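Local structure of alkyl hydroperoxide reductase AhpD (Legionella pneumophila, 5DIK) at residues Q78-K82 with L83-R87; E88-L91 with E92-M96. The protein probably reduces alkyl hydroperoxides, as a carboxymuconolactone decarboxylase family protein possibly involved in the antioxidative response of this bacterium. All blocks are in the same frame, centred on the assembly; numbering follows the deposited sequence.

Contact 1 (Q78-K82 with L83-R87)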
loop_
_atom_site.group_PDB
_atom_site.type_symbol
_atom_site.label_atom_id
_atom_site.label_comp_id
_atom_site.label_asym_id
_atom_site.label_seq_id
_atom_site.Cartn_x
_atom_site.Cartn_y
_atom_site.Cartn_z
ATOM N N GLN A 78 16.216 16.742 0.392
ATOM C CA GLN A 78 16.823 17.916 0.993
ATOM C C GLN A 78 17.846 17.529 2.061
ATOM O O GLN A 78 18.976 18.035 2.088
ATOM C CB GLN A 78 15.706 18.791 1.546
ATOM C CG GLN A 78 16.118 20.104 2.127
ATOM C CD GLN A 78 14.902 20.907 2.545
ATOM O OE1 GLN A 78 13.999 20.397 3.214
ATOM N NE2 GLN A 78 14.859 22.172 2.132
ATOM N N THR A 79 17.467 16.595 2.926
ATOM C CA THR A 79 18.383 16.084 3.930
ATOM C C THR A 79 19.599 15.363 3.291
ATOM O O THR A 79 20.714 15.503 3.771
ATOM C CB THR A 79 17.625 15.151 4.900
ATOM O OG1 THR A 79 16.553 15.885 5.476
ATOM C CG2 THR A 79 18.504 14.671 6.000
ATOM N N LEU A 80 19.382 14.568 2.242
ATOM C CA LEU A 80 20.497 13.870 1.591
ATOM C C LEU A 80 21.538 14.872 1.049
ATOM O O LEU A 80 22.744 14.646 1.163
ATOM C CB LEU A 80 20.024 12.998 0.455
ATOM C CG LEU A 80 19.367 11.676 0.848
ATOM C CD1 LEU A 80 18.865 11.031 -0.430
ATOM C CD2 LEU A 80 20.302 10.743 1.579
ATOM N N VAL A 81 21.057 15.965 0.474
ATOM C CA VAL A 81 21.966 17.030 0.021
ATOM C C VAL A 81 22.734 17.607 1.212
ATOM O O VAL A 81 23.966 17.714 1.188
ATOM C CB VAL A 81 21.207 18.126 -0.715
ATOM C CG1 VAL A 81 22.107 19.343 -0.971
ATOM C CG2 VAL A 81 20.665 17.565 -2.014
ATOM N N LYS A 82 22.021 17.917 2.284
ATOM C CA LYS A 82 22.674 18.377 3.513
ATOM C C LYS A 82 23.720 17.405 4.062
ATOM O O LYS A 82 24.761 17.830 4.548
ATOM C CB LYS A 82 21.633 18.679 4.583
ATOM C CG LYS A 82 22.215 19.353 5.811
ATOM C CD LYS A 82 21.161 19.556 6.881
ATOM C CE LYS A 82 21.772 20.240 8.096
ATOM N NZ LYS A 82 20.728 20.572 9.106
ATOM N N LEU A 83 23.453 16.103 3.987
ATOM C CA LEU A 83 24.380 15.088 4.484
ATOM C C LEU A 83 25.457 14.688 3.459
ATOM O O LEU A 83 26.172 13.733 3.680
ATOM C CB LEU A 83 23.607 13.850 4.937
ATOM C CG LEU A 83 22.729 14.041 6.167
ATOM C CD1 LEU A 83 21.893 12.804 6.430
ATOM C CD2 LEU A 83 23.576 14.377 7.383
ATOM N N GLN A 84 25.529 15.413 2.346
ATOM C CA GLN A 84 26.509 15.204 1.289
ATOM C C GLN A 84 26.486 13.803 0.661
ATOM O O GLN A 84 27.513 13.253 0.259
ATOM C CB GLN A 84 27.925 15.595 1.788
ATOM C CG GLN A 84 27.989 17.014 2.337
ATOM C CD GLN A 84 29.361 17.359 2.896
ATOM O OE1 GLN A 84 30.315 16.595 2.763
ATOM N NE2 GLN A 84 29.457 18.501 3.535
ATOM N N ALA A 85 25.291 13.249 0.519
ATOM C CA ALA A 85 25.123 12.040 -0.279
ATOM C C ALA A 85 25.471 12.347 -1.727
ATOM O O ALA A 85 25.150 13.417 -2.229
ATOM C CB ALA A 85 23.673 11.550 -0.190
ATOM N N THR A 86 26.102 11.410 -2.408
ATOM C CA THR A 86 26.407 11.602 -3.824
ATOM C C THR A 86 25.220 11.160 -4.680
ATOM O O THR A 86 24.348 10.380 -4.261
ATOM C CB THR A 86 27.655 10.821 -4.256
ATOM O OG1 THR A 86 27.380 9.413 -4.188
ATOM C CG2 THR A 86 28.853 11.159 -3.356
ATOM N N ARG A 87 25.207 11.692 -5.886
ATOM C CA ARG A 87 24.267 11.288 -6.911
ATOM C C ARG A 87 24.269 9.765 -7.120
ATOM O O ARG A 87 23.208 9.145 -7.230
ATOM C CB ARG A 87 24.661 12.012 -8.210
ATOM C CG ARG A 87 23.643 11.878 -9.306
ATOM C CD ARG A 87 24.174 12.543 -10.557
ATOM N NE ARG A 87 23.218 12.423 -11.631
ATOM C CZ ARG A 87 22.218 13.250 -11.838
ATOM N NH1 ARG A 87 22.028 14.307 -11.056
ATOM N NH2 ARG A 87 21.423 13.047 -12.874
#
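L83, Q84 and A85 turn their backbone N-H groups back onto carbonyls in the last turn of helix 70-82: L83 N bonds T79 O at 2.8 Å, Q84 N bonds V81 O at 3.0 Å, and A85 N reaches L80 O, five residues back, also at 3.0 Å. The bond to V81 O comes from above that carbonyl's plane rather than on a lone pair. The positive phi of Q84, +58°, turns the chain and lets A85 N point back to L80 O. The methyl of A85 points back at the helix, CB 3.5 Å from L80 O, and one branch of L80 meets it, CD2 to A85 CB at 3.9 Å. L83 runs alongside T79, both pointing the same way. With CG2 anti to the backbone N (chi1 -57° for OG1), T79 sets its methyl beside L83, CG2 3.9 Å from L83 CD1, while T79 OG1 bonds F75 O one turn back. L80 and L83 both also touch E57 of helix 53-66. The A85-L80 bond, the shorter-span Q84-V81 bond, the positive phi of Q84 and the apolar L80-A85 touch together make a Schellman motif, the classic C-terminal stop of an alpha helix.

Contact 2 (E88-L91 with E92-M96)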
loop_
_atom_site.group_PDB
_atom_site.type_symbol
_atom_site.label_atom_id
_atom_site.label_comp_id
_atom_site.label_asym_id
_atom_site.label_seq_id
_atom_site.Cartn_x
_atom_site.Cartn_y
_atom_site.Cartn_z
ATOM N N GLU A 88 25.458 9.165 -7.166
ATOM C CA GLU A 88 25.575 7.739 -7.356
ATOM C C GLU A 88 25.004 6.911 -6.185
ATOM O O GLU A 88 24.407 5.867 -6.422
ATOM C CB GLU A 88 27.026 7.312 -7.629
ATOM C CG GLU A 88 27.223 5.803 -7.886
ATOM C CD GLU A 88 26.532 5.243 -9.143
ATOM O OE1 GLU A 88 26.186 6.035 -10.037
ATOM O OE2 GLU A 88 26.336 4.009 -9.235
ATOM N N GLU A 89 25.222 7.356 -4.960
ATOM C CA GLU A 89 24.598 6.701 -3.786
ATOM C C GLU A 89 23.077 6.787 -3.920
ATOM O O GLU A 89 22.384 5.805 -3.666
ATOM C CB GLU A 89 25.062 7.345 -2.459
ATOM C CG GLU A 89 26.515 7.058 -2.144
ATOM C CD GLU A 89 27.094 7.935 -1.034
ATOM O OE1 GLU A 89 26.662 9.100 -0.844
ATOM O OE2 GLU A 89 27.989 7.442 -0.342
ATOM N N LEU A 90 22.562 7.952 -4.317
ATOM C CA LEU A 90 21.109 8.085 -4.525
ATOM C C LEU A 90 20.610 7.113 -5.597
ATOM O O LEU A 90 19.639 6.382 -5.378
ATOM C CB LEU A 90 20.729 9.524 -4.872
ATOM C CG LEU A 90 19.278 9.714 -5.316
ATOM C CD1 LEU A 90 18.355 9.492 -4.139
ATOM C CD2 LEU A 90 19.048 11.092 -5.903
ATOM N N LEU A 91 21.271 7.107 -6.768
ATOM C CA LEU A 91 20.852 6.252 -7.849
ATOM C C LEU A 91 20.792 4.794 -7.404
ATOM O O LEU A 91 19.896 4.062 -7.799
ATOM C CB LEU A 91 21.753 6.403 -9.075
ATOM C CG LEU A 91 21.659 7.758 -9.800
ATOM C CD1 LEU A 91 22.699 7.798 -10.908
ATOM C CD2 LEU A 91 20.278 8.014 -10.370
ATOM N N GLU A 92 21.774 4.359 -6.635
ATOM C CA GLU A 92 21.828 2.967 -6.242
ATOM C C GLU A 92 20.711 2.625 -5.260
ATOM O O GLU A 92 20.170 1.512 -5.292
ATOM C CB GLU A 92 23.208 2.591 -5.715
ATOM C CG GLU A 92 24.229 2.622 -6.874
ATOM C CD GLU A 92 25.583 2.035 -6.558
ATOM O OE1 GLU A 92 25.708 1.322 -5.518
ATOM O OE2 GLU A 92 26.536 2.303 -7.360
ATOM N N THR A 93 20.367 3.586 -4.428
ATOM C CA THR A 93 19.253 3.410 -3.524
ATOM C C THR A 93 17.939 3.321 -4.294
ATOM O O THR A 93 17.079 2.475 -4.012
ATOM C CB THR A 93 19.216 4.524 -2.491
ATOM O OG1 THR A 93 20.495 4.587 -1.832
ATOM C CG2 THR A 93 18.186 4.219 -1.469
ATOM N N LEU A 94 17.778 4.178 -5.284
ATOM C CA LEU A 94 16.604 4.134 -6.159
ATOM C C LEU A 94 16.511 2.820 -6.949
ATOM O O LEU A 94 15.412 2.274 -7.131
ATOM C CB LEU A 94 16.604 5.344 -7.111
ATOM C CG LEU A 94 16.533 6.676 -6.395
ATOM C CD1 LEU A 94 16.571 7.844 -7.364
ATOM C CD2 LEU A 94 15.285 6.787 -5.527
ATOM N N GLY A 95 17.655 2.261 -7.346
ATOM C CA GLY A 95 17.690 0.984 -7.994
ATOM C C GLY A 95 17.110 -0.105 -7.113
ATOM O O GLY A 95 16.399 -0.999 -7.601
ATOM N N MET A 96 17.426 -0.064 -5.820
ATOM C CA MET A 96 16.843 -1.040 -4.891
ATOM C C MET A 96 15.313 -0.895 -4.783
ATOM O O MET A 96 14.593 -1.889 -4.760
ATOM C CB MET A 96 17.496 -0.936 -3.509
ATOM C CG MET A 96 18.922 -1.446 -3.478
ATOM S SD MET A 96 19.096 -3.133 -4.071
ATOM C CE MET A 96 18.099 -4.008 -2.835
#
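E92 reaches back one helical turn to E88, and OE2 of E88 stands just 2.5 Å from OE2 of E92. The two carboxylates are turned almost at right angles, their planes 83° apart. E88 gets there by a bend at chi2 (64°), which curls its acid group toward the next turn, while E92 stays extended beyond CG and lays that CG 3.3 Å from E88 O. Both carboxylate oxygens of E92 are also gripped from the third subunit, OE2 by A50 N and OE1 by L51 N, which fixes the plane of the group.

L94 follows the same one-turn spacing on the side facing the chain's own helices 53-66 and 102-120. L94 CG lies 3.3 Å from L90 O, and L94 CD1 packs 3.9 Å from L90 CG, the two leucines crossing at a slant. The two helices close over this pair through V65 and A112, among others. L91 contributes mainly through its backbone, L91 O accepting from G95 N at 2.9 Å; its side chain heads off toward E30 of the second subunit. Beside them T93 doubles the helical bond, T93 OG1 lying 2.9 Å from E89 O. T93 N bonds that same E89 O from the opposite face, at 3.1 Å.

Two acid oxygens so close would repel if both groups were ionised, so one carboxyl probably holds a proton and shares it, and the backbone N-H groups donated by the third subunit would help steady the remaining charge at this buried subunit interface.

The chain leaves the C69-C72 disulfide at the head of helix 70-82 and ends that helix in contact 1, whose tight turn is closed before contact 2 opens; the two stand in series, neither enclosing nor crossing the other. A capping box joins them: T86 of contact 1 caps helix 87-99 with OG1, and E89 of contact 2 accepts from T86 N with OE1. Contact 2 then spans consecutive turns of that helix. The centres lie about 12 Å apart, yet the segments touch where L80 CD1 packs 4.0 Å from L90 CD1. Both contacts lean on helices 53-66 and 102-120, while R87 and contact 2 carry the stretch into neighbouring subunits.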